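Local coordinates for protein succinyl-CoA:3-ketoacid coenzyme A transferase subunit B (Helicobacter pylori, PDB 3RRL) that catalyses, together with its partner subunit, the transfer of coenzyme A from succinyl-CoA to a 3-oxo acid, giving a 3-oxoacyl-CoA and succinate, at residues K7-E12 / T27-E32; Y18-I23 / V39-N44; A86-G91 / M126-G131. All blocks are in the same frame, centred on the assembly; numbering follows the deposited sequence.

From the N terminus, helix 2-10 opens contact 1 and strand 18-21 opens contact 2 before either is closed. The chain then returns to the helix with 27-32, closing contact 1 over 14 intervening residues, and next pairs 39-44 with 18-23, so the two contacts cross. They touch where Ala30 packs on Leu21. Contact 3 follows in series: 126-131 returns to the end of helix 81-89 after an excursion of 34 residues. Contacts 1 and 3 lie on opposite sides of the chain's centre, and contact 2 links them, with Asn20 and Glu43 packing on Leu128. A central pair of parallel strands is thus covered from two sides.

Contact 1: K7-E12 / T27-E32; sequences KRAAKE and TLVANE
In the layer where helix 2-10 packs beside the helical turns of the 18-21 to 39-42 connection, Ala9 and Ala10 present their methyl groups to Val29. The valine straddles the two alanines with its branches. Val29 CG1, opposite the backbone N across the CA-CB bond (chi1 176°), rests 3.7 Å from Ala10 CA, low enough to touch the helix backbone. Val29 CG2 lies 3.8 Å from Ala9 CB. Small side chains on the helix let the backbones draw close, the CA atoms of Ala10 and Val29 being 5.6 Å apart. One turn later, Glu32 CB meets Ala10 CB at 3.6 Å.

Nearer the solvent the long side chains cross obliquely. Glu32 folds at chi2 (-62°) and brings OE1 3.8 Å from CE of the extended Lys7. This is contact through the lysine's methylenes: Lys7 NZ stays 5.0 Å from Glu32 OE1 and instead forms a salt bridge with Glu3. Any attraction between the two charges is therefore probably modest. Deeper in, both Ala9 and Val29 reach Ile138 of strand 134-138. Helix 2-10 and the irregular helical turns of 27-32, in the connection between two parallel strands, thus pack together on one side of the central sheet, as in alpha/beta folds.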
loop_
_atom_site.group_PDB
_atom_site.type_symbol
_atom_site.label_atom_id
_atom_site.label_comp_id
_atom_site.label_asym_id
_atom_site.label_seq_id
_atom_site.Cartn_x
_atom_site.Cartn_y
_atom_site.Cartn_z
ATOM N N LYS B 7 -21.939 5.887 29.298
ATOM C CA LYS B 7 -22.298 7.299 29.271
ATOM C C LYS B 7 -21.119 8.242 29.550
ATOM O O LYS B 7 -21.057 9.336 28.988
ATOM C CB LYS B 7 -23.473 7.573 30.216
ATOM C CG LYS B 7 -24.767 6.951 29.692
ATOM C CD LYS B 7 -26.002 7.392 30.454
ATOM C CE LYS B 7 -27.250 6.781 29.826
ATOM N NZ LYS B 7 -28.498 7.121 30.568
ATOM N N ARG B 8 -20.185 7.824 30.399
ATOM C CA ARG B 8 -19.013 8.657 30.677
ATOM C C ARG B 8 -18.052 8.595 29.494
ATOM O O ARG B 8 -17.464 9.601 29.104
ATOM C CB ARG B 8 -18.320 8.229 31.975
ATOM C CG ARG B 8 -17.034 8.991 32.283
ATOM C CD ARG B 8 -17.257 10.506 32.308
ATOM N NE ARG B 8 -16.001 11.240 32.469
ATOM C CZ ARG B 8 -15.161 11.512 31.471
ATOM N NH1 ARG B 8 -14.042 12.175 31.706
ATOM N NH2 ARG B 8 -15.438 11.124 30.234
ATOM N N ALA B 9 -17.917 7.410 28.911
ATOM C CA ALA B 9 -17.101 7.240 27.713
ATOM C C ALA B 9 -17.620 8.093 26.557
ATOM O O ALA B 9 -16.836 8.632 25.772
ATOM C CB ALA B 9 -17.056 5.776 27.308
ATOM N N ALA B 10 -18.942 8.213 26.453
ATOM C CA ALA B 10 -19.552 8.969 25.359
ATOM C C ALA B 10 -19.130 10.432 25.376
ATOM O O ALA B 10 -19.059 11.081 24.337
ATOM C CB ALA B 10 -21.064 8.859 25.412
ATOM N N LYS B 11 -18.848 10.945 26.565
ATOM C CA LYS B 11 -18.445 12.333 26.716
ATOM C C LYS B 11 -17.110 12.618 26.038
ATOM O O LYS B 11 -16.784 13.776 25.754
ATOM C CB LYS B 11 -18.389 12.713 28.196
ATOM C CG LYS B 11 -19.744 12.689 28.889
ATOM C CD LYS B 11 -19.642 13.203 30.320
ATOM C CE LYS B 11 -21.008 13.578 30.875
ATOM N NZ LYS B 11 -21.964 12.432 30.874
ATOM N N GLU B 12 -16.341 11.566 25.778
ATOM C CA GLU B 12 -15.040 11.720 25.122
ATOM C C GLU B 12 -15.150 11.899 23.602
ATOM O O GLU B 12 -14.181 12.276 22.932
ATOM C CB GLU B 12 -14.127 10.535 25.460
ATOM C CG GLU B 12 -13.849 10.394 26.954
ATOM C CD GLU B 12 -13.044 11.560 27.500
ATOM O OE1 GLU B 12 -12.040 11.937 26.851
ATOM O OE2 GLU B 12 -13.414 12.106 28.567
ATOM N N THR B 27 -18.552 -0.728 21.660
ATOM C CA THR B 27 -19.547 -0.590 20.606
ATOM C C THR B 27 -20.800 0.097 21.139
ATOM O O THR B 27 -21.474 0.825 20.424
ATOM C CB THR B 27 -19.924 -1.949 19.998
ATOM O OG1 THR B 27 -20.393 -2.820 21.032
ATOM C CG2 THR B 27 -18.716 -2.576 19.323
ATOM N N LEU B 28 -21.100 -0.127 22.410
ATOM C CA LEU B 28 -22.284 0.467 23.013
ATOM C C LEU B 28 -22.235 1.990 23.065
ATOM O O LEU B 28 -23.281 2.644 23.143
ATOM C CB LEU B 28 -22.523 -0.119 24.401
ATOM C CG LEU B 28 -22.999 -1.571 24.320
ATOM C CD1 LEU B 28 -23.438 -2.091 25.676
ATOM C CD2 LEU B 28 -24.124 -1.695 23.295
ATOM N N VAL B 29 -21.027 2.553 23.008
ATOM C CA VAL B 29 -20.864 4.002 23.118
ATOM C C VAL B 29 -21.509 4.747 21.953
ATOM O O VAL B 29 -21.958 5.884 22.107
ATOM C CB VAL B 29 -19.370 4.421 23.255
ATOM C CG1 VAL B 29 -19.242 5.930 23.264
ATOM C CG2 VAL B 29 -18.768 3.847 24.532
ATOM N N ALA B 30 -21.559 4.104 20.791
ATOM C CA ALA B 30 -22.167 4.715 19.614
ATOM C C ALA B 30 -23.627 5.084 19.863
ATOM O O ALA B 30 -24.124 6.071 19.328
ATOM C CB ALA B 30 -22.059 3.787 18.422
ATOM N N ASN B 31 -24.310 4.291 20.680
ATOM C CA ASN B 31 -25.720 4.536 20.963
ATOM C C ASN B 31 -25.987 5.813 21.765
ATOM O O ASN B 31 -27.096 6.343 21.744
ATOM C CB ASN B 31 -26.343 3.322 21.658
ATOM C CG ASN B 31 -26.230 2.056 20.826
ATOM O OD1 ASN B 31 -26.050 2.117 19.606
ATOM N ND2 ASN B 31 -26.333 0.901 21.480
ATOM N N GLU B 32 -24.977 6.312 22.450
ATOM C CA GLU B 32 -25.121 7.507 23.256
ATOM C C GLU B 32 -24.854 8.775 22.488
ATOM O O GLU B 32 -24.966 9.862 23.018
ATOM C CB GLU B 32 -24.190 7.431 24.449
ATOM C CG GLU B 32 -24.348 6.171 25.259
ATOM C CD GLU B 32 -25.722 6.030 25.855
ATOM O OE1 GLU B 32 -26.378 7.054 26.092
ATOM O OE2 GLU B 32 -26.146 4.892 26.093
#

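Contact 2: Y18-I23 / V39-N44; sequences YVNLGI and VFQSEN
Val19 takes part in two backbone hydrogen bonds across a parallel strand pair, donating from N to Val39 O (2.9 Å) and accepting at O from Gln41 N (2.8 Å). These two bonds bracket Phe40 in regular parallel register. Beyond them the strands, inclined at 46°, move apart, and a water fills the step where the next direct bond would fall: it accepts from Leu21 N at 2.9 Å and donates to Gln41 O at 2.7 Å. One water thus carries the pairing a step past the last direct bond, satisfying both backbone atoms.

Asn20 supplies a side-chain link as well. With CG set opposite its backbone N (chi1 -178°), its amide reaches across so that Asn20 ND2 donates to Gln41 OE1 at 3.0 Å. The bond is bent, and the two amide planes stand 55° apart; OE1 lies in the plane of the Asn20 amide, while the donor is tilted from the Gln41 carbonyl plane. Asn20 ND2 also donates to a second water, at 3.2 Å, which accepts in turn from Glu43 N at 3.0 Å. Gln41 NE2 has a weak hydrogen bond to Ser84 OG.

On one face Tyr18 CD1 lies 3.6 Å from Val39 CB, and the phenol OH bonds to a basic side chain of another protein chain. On the other, the Phe40 ring packs obliquely on Val19 and Leu21. Along its second edge, strand 18-21 bonds to Leu95 and Ile97. Glu43, the predicted active-site residue, thus directly follows a strand that splays from strand 18-21, at the C-terminal end of a parallel strand, a common place for a catalytic site in alpha/beta folds.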
loop_
_atom_site.group_PDB
_atom_site.type_symbol
_atom_site.label_atom_id
_atom_site.label_comp_id
_atom_site.label_asym_id
_atom_site.label_seq_id
_atom_site.Cartn_x
_atom_site.Cartn_y
_atom_site.Cartn_z
ATOM N N TYR B 18 -12.584 11.115 14.095
ATOM C CA TYR B 18 -12.635 9.805 13.480
ATOM C C TYR B 18 -12.369 8.808 14.601
ATOM O O TYR B 18 -11.359 8.906 15.296
ATOM C CB TYR B 18 -11.588 9.696 12.381
ATOM C CG TYR B 18 -11.828 10.644 11.219
ATOM C CD1 TYR B 18 -12.619 10.267 10.134
ATOM C CD2 TYR B 18 -11.263 11.916 11.206
ATOM C CE1 TYR B 18 -12.838 11.134 9.058
ATOM C CE2 TYR B 18 -11.471 12.785 10.138
ATOM C CZ TYR B 18 -12.261 12.390 9.072
ATOM O OH TYR B 18 -12.467 13.262 8.027
ATOM N N VAL B 19 -13.283 7.860 14.783
ATOM C CA VAL B 19 -13.269 7.007 15.962
ATOM C C VAL B 19 -13.356 5.536 15.603
ATOM O O VAL B 19 -14.084 5.148 14.687
ATOM C CB VAL B 19 -14.451 7.352 16.902
ATOM C CG1 VAL B 19 -14.474 6.418 18.103
ATOM C CG2 VAL B 19 -14.359 8.798 17.347
ATOM N N ASN B 20 -12.612 4.718 16.338
ATOM C CA ASN B 20 -12.740 3.278 16.218
ATOM C C ASN B 20 -13.184 2.644 17.531
ATOM O O ASN B 20 -12.532 2.811 18.564
ATOM C CB ASN B 20 -11.435 2.645 15.761
ATOM C CG ASN B 20 -11.563 1.147 15.588
ATOM O OD1 ASN B 20 -11.701 0.403 16.569
ATOM N ND2 ASN B 20 -11.537 0.692 14.334
ATOM N N LEU B 21 -14.298 1.923 17.482
ATOM C CA LEU B 21 -14.856 1.288 18.666
ATOM C C LEU B 21 -14.551 -0.198 18.634
ATOM O O LEU B 21 -14.955 -0.893 17.715
ATOM C CB LEU B 21 -16.367 1.496 18.715
ATOM C CG LEU B 21 -16.858 2.936 18.858
ATOM C CD1 LEU B 21 -18.379 2.991 18.855
ATOM C CD2 LEU B 21 -16.297 3.552 20.130
ATOM N N GLY B 22 -13.826 -0.686 19.631
ATOM C CA GLY B 22 -13.529 -2.102 19.696
ATOM C C GLY B 22 -14.783 -2.881 20.030
ATOM O O GLY B 22 -15.781 -2.309 20.466
ATOM N N ILE B 23 -14.737 -4.192 19.831
ATOM C CA ILE B 23 -15.888 -5.040 20.129
ATOM C C ILE B 23 -16.151 -5.095 21.627
ATOM O O ILE B 23 -15.275 -4.776 22.437
ATOM C CB ILE B 23 -15.714 -6.471 19.584
ATOM C CG1 ILE B 23 -14.428 -7.095 20.125
ATOM C CG2 ILE B 23 -15.714 -6.469 18.060
ATOM C CD1 ILE B 23 -14.178 -8.492 19.608
ATOM N N VAL B 39 -17.238 10.201 12.534
ATOM C CA VAL B 39 -17.057 9.120 11.582
ATOM C C VAL B 39 -16.495 7.905 12.295
ATOM O O VAL B 39 -15.410 7.961 12.872
ATOM C CB VAL B 39 -16.120 9.541 10.443
ATOM C CG1 VAL B 39 -15.973 8.412 9.441
ATOM C CG2 VAL B 39 -16.654 10.800 9.770
ATOM N N PHE B 40 -17.242 6.809 12.278
ATOM C CA PHE B 40 -16.754 5.574 12.863
ATOM C C PHE B 40 -16.060 4.713 11.821
ATOM O O PHE B 40 -16.565 4.527 10.714
ATOM C CB PHE B 40 -17.890 4.816 13.548
ATOM C CG PHE B 40 -18.469 5.544 14.729
ATOM C CD1 PHE B 40 -17.745 5.660 15.906
ATOM C CD2 PHE B 40 -19.732 6.123 14.656
ATOM C CE1 PHE B 40 -18.266 6.338 16.998
ATOM C CE2 PHE B 40 -20.266 6.802 15.740
ATOM C CZ PHE B 40 -19.530 6.909 16.916
ATOM N N GLN B 41 -14.886 4.205 12.179
ATOM C CA GLN B 41 -14.083 3.400 11.275
ATOM C C GLN B 41 -14.220 1.930 11.642
ATOM O O GLN B 41 -14.230 1.582 12.817
ATOM C CB GLN B 41 -12.617 3.823 11.365
ATOM C CG GLN B 41 -11.748 3.364 10.201
ATOM C CD GLN B 41 -10.933 2.131 10.517
ATOM O OE1 GLN B 41 -11.219 1.411 11.476
ATOM N NE2 GLN B 41 -9.907 1.873 9.704
ATOM N N SER B 42 -14.340 1.072 10.635
ATOM C CA SER B 42 -14.386 -0.365 10.865
ATOM C C SER B 42 -13.118 -0.936 10.261
ATOM O O SER B 42 -12.787 -0.638 9.109
ATOM C CB SER B 42 -15.627 -0.973 10.210
ATOM O OG SER B 42 -15.900 -2.273 10.708
ATOM N N GLU B 43 -12.393 -1.732 11.041
ATOM C CA GLU B 43 -11.042 -2.147 10.659
ATOM C C GLU B 43 -11.029 -3.087 9.454
ATOM O O GLU B 43 -9.980 -3.356 8.865
ATOM C CB GLU B 43 -10.335 -2.801 11.846
ATOM C CG GLU B 43 -10.957 -4.107 12.277
ATOM C CD GLU B 43 -10.819 -4.352 13.767
ATOM O OE1 GLU B 43 -10.390 -3.422 14.481
ATOM O OE2 GLU B 43 -11.141 -5.471 14.223
ATOM N N ASN B 44 -12.212 -3.558 9.079
ATOM C CA ASN B 44 -12.357 -4.496 7.980
ATOM C C ASN B 44 -12.474 -3.770 6.642
ATOM O O ASN B 44 -12.779 -4.378 5.613
ATOM C CB ASN B 44 -13.482 -5.508 8.212
ATOM C CG ASN B 44 -14.808 -4.858 8.526
ATOM O OD1 ASN B 44 -14.877 -3.862 9.240
ATOM N ND2 ASN B 44 -15.881 -5.436 8.003
HETATM O O HOH W 1 -12.975 -2.115 13.934
HETATM O O HOH W 2 -15.780 1.830 15.034
#

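Contact 3: A86-G91 / M126-G131; sequences AMIRGG and MDLVHG
Ile88, Arg89 and Gly91, at and just past the end of helix 81-89, meet Gly131 backbone to backbone. Without a side chain, Gly131 lets the main chains approach until its CA is 4.4 Å from Arg89 CA. Two CA-H...O contacts result: Gly131 CA lies 3.2 Å from Ile88 O, and Gly91 CA lies 3.2 Å from Gly131 O. The second is much the straighter, 165° at the hydrogen.

Beside this seam Ile88 supplies the apolar contact. Its CG1 is opposite the carbonyl carbon (chi1 -74°), leaving Ile88 CG2 to rest 3.8 Å from Asp127 O. At the far end of the side chain, Ile88 CD1 meets Leu128 CD2 at 4.0 Å, the two chains slanting across each other.

Arg89 and Asp127 face one another through a water. It sits at the edge of the guanidinium, in its plane, accepting from Arg89 NE at 3.0 Å and donating to Asp127 OD1 at 3.0 Å. The direct approach of Arg89 NH1 to Asp127 OD1 is 4.4 Å; the carboxylate oxygen stands off the plane of the guanidinium, and this is charge proximity, not a salt bridge.

Further out, the helix end is shaped by a Schellman motif, in which Gly91 takes a positive phi of 85° and turns the chain out of the helix. Through Leu128 the pair borders the predicted active site, and Ile88 packs on Gln41 of strand 39-42. Asp127 hydrogen-bonds to a polar side chain and a backbone group of another protein chain, and Arg89 NH2 to the backbone of a further one. The buried charges are thus held mainly by neighbouring chains and a shared water, and their mutual attraction probably adds a weaker, longer-range term to glycine-permitted close packing.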
loop_
_atom_site.group_PDB
_atom_site.type_symbol
_atom_site.label_atom_id
_atom_site.label_comp_id
_atom_site.label_asym_id
_atom_site.label_seq_id
_atom_site.Cartn_x
_atom_site.Cartn_y
_atom_site.Cartn_z
ATOM N N ALA B 86 -3.106 0.908 7.595
ATOM C CA ALA B 86 -2.214 2.027 7.309
ATOM C C ALA B 86 -2.814 3.283 7.938
ATOM O O ALA B 86 -2.117 4.103 8.511
ATOM C CB ALA B 86 -2.039 2.209 5.805
HETATM N N MSE B 87 -4.129 3.415 7.818
HETATM C CA MSE B 87 -4.864 4.536 8.386
HETATM C C MSE B 87 -4.732 4.514 9.911
HETATM O O MSE B 87 -4.506 5.545 10.560
HETATM C CB MSE B 87 -6.329 4.407 7.973
HETATM C CG MSE B 87 -7.244 5.504 8.424
HETATM SE SE MSE B 87 -9.058 5.138 7.772
HETATM C CE MSE B 87 -8.615 4.660 5.956
ATOM N N ILE B 88 -4.871 3.324 10.480
ATOM C CA ILE B 88 -4.766 3.154 11.923
ATOM C C ILE B 88 -3.330 3.321 12.420
ATOM O O ILE B 88 -3.068 4.103 13.332
ATOM C CB ILE B 88 -5.313 1.789 12.354
ATOM C CG1 ILE B 88 -6.841 1.805 12.278
ATOM C CG2 ILE B 88 -4.854 1.449 13.762
ATOM C CD1 ILE B 88 -7.482 0.433 12.312
ATOM N N ARG B 89 -2.400 2.593 11.808
ATOM C CA ARG B 89 -1.010 2.587 12.259
ATOM C C ARG B 89 -0.369 3.946 12.025
ATOM O O ARG B 89 0.537 4.352 12.760
ATOM C CB ARG B 89 -0.212 1.512 11.520
ATOM C CG ARG B 89 1.182 1.256 12.087
ATOM C CD ARG B 89 2.047 0.467 11.107
ATOM N NE ARG B 89 1.433 -0.798 10.701
ATOM C CZ ARG B 89 0.789 -0.996 9.550
ATOM N NH1 ARG B 89 0.280 -2.194 9.292
ATOM N NH2 ARG B 89 0.659 -0.012 8.653
ATOM N N GLY B 90 -0.845 4.646 10.999
ATOM C CA GLY B 90 -0.260 5.915 10.605
ATOM C C GLY B 90 -0.700 7.089 11.457
ATOM O O GLY B 90 -0.286 8.221 11.208
ATOM N N GLY B 91 -1.549 6.828 12.449
ATOM C CA GLY B 91 -1.943 7.846 13.411
ATOM C C GLY B 91 -3.103 8.736 12.997
ATOM O O GLY B 91 -3.270 9.840 13.529
HETATM N N MSE B 126 -3.942 -4.720 18.901
HETATM C CA MSE B 126 -2.547 -4.316 19.026
HETATM C C MSE B 126 -2.186 -3.130 18.133
HETATM O O MSE B 126 -1.405 -2.267 18.532
HETATM C CB MSE B 126 -1.612 -5.493 18.778
HETATM C CG MSE B 126 -1.688 -6.533 19.872
HETATM SE SE MSE B 126 -0.200 -7.747 19.780
HETATM C CE MSE B 126 -0.558 -8.799 21.379
ATOM N N ASP B 127 -2.756 -3.087 16.933
ATOM C CA ASP B 127 -2.528 -1.973 16.020
ATOM C C ASP B 127 -3.155 -0.685 16.553
ATOM O O ASP B 127 -2.526 0.384 16.538
ATOM C CB ASP B 127 -3.094 -2.284 14.634
ATOM C CG ASP B 127 -2.348 -3.401 13.930
ATOM O OD1 ASP B 127 -1.296 -3.106 13.313
ATOM O OD2 ASP B 127 -2.816 -4.567 13.991
ATOM N N LEU B 128 -4.392 -0.796 17.028
ATOM C CA LEU B 128 -5.140 0.362 17.502
ATOM C C LEU B 128 -4.507 1.079 18.712
ATOM O O LEU B 128 -4.459 2.310 18.729
ATOM C CB LEU B 128 -6.599 -0.020 17.773
ATOM C CG LEU B 128 -7.471 -0.110 16.512
ATOM C CD1 LEU B 128 -8.540 -1.177 16.663
ATOM C CD2 LEU B 128 -8.100 1.237 16.150
ATOM N N VAL B 129 -4.013 0.323 19.697
ATOM C CA VAL B 129 -3.401 0.916 20.900
ATOM C C VAL B 129 -2.179 1.791 20.619
ATOM O O VAL B 129 -1.917 2.745 21.353
ATOM C CB VAL B 129 -3.001 -0.141 21.988
ATOM C CG1 VAL B 129 -4.224 -0.809 22.587
ATOM C CG2 VAL B 129 -2.016 -1.172 21.439
ATOM N N HIS B 130 -1.408 1.447 19.592
ATOM C CA HIS B 130 -0.289 2.293 19.174
ATOM C C HIS B 130 -0.667 3.459 18.255
ATOM O O HIS B 130 -0.161 4.571 18.416
ATOM C CB HIS B 130 0.823 1.457 18.548
ATOM C CG HIS B 130 1.541 0.590 19.531
ATOM N ND1 HIS B 130 1.219 -0.734 19.728
ATOM C CD2 HIS B 130 2.551 0.864 20.390
ATOM C CE1 HIS B 130 2.006 -1.244 20.658
ATOM N NE2 HIS B 130 2.823 -0.294 21.077
ATOM N N GLY B 131 -1.548 3.203 17.292
ATOM C CA GLY B 131 -1.862 4.186 16.261
ATOM C C GLY B 131 -2.791 5.328 16.646
ATOM O O GLY B 131 -2.567 6.471 16.245
HETATM O O HOH W 3 -4.691 6.163 14.129
HETATM O O HOH W 4 1.290 -3.578 11.852
#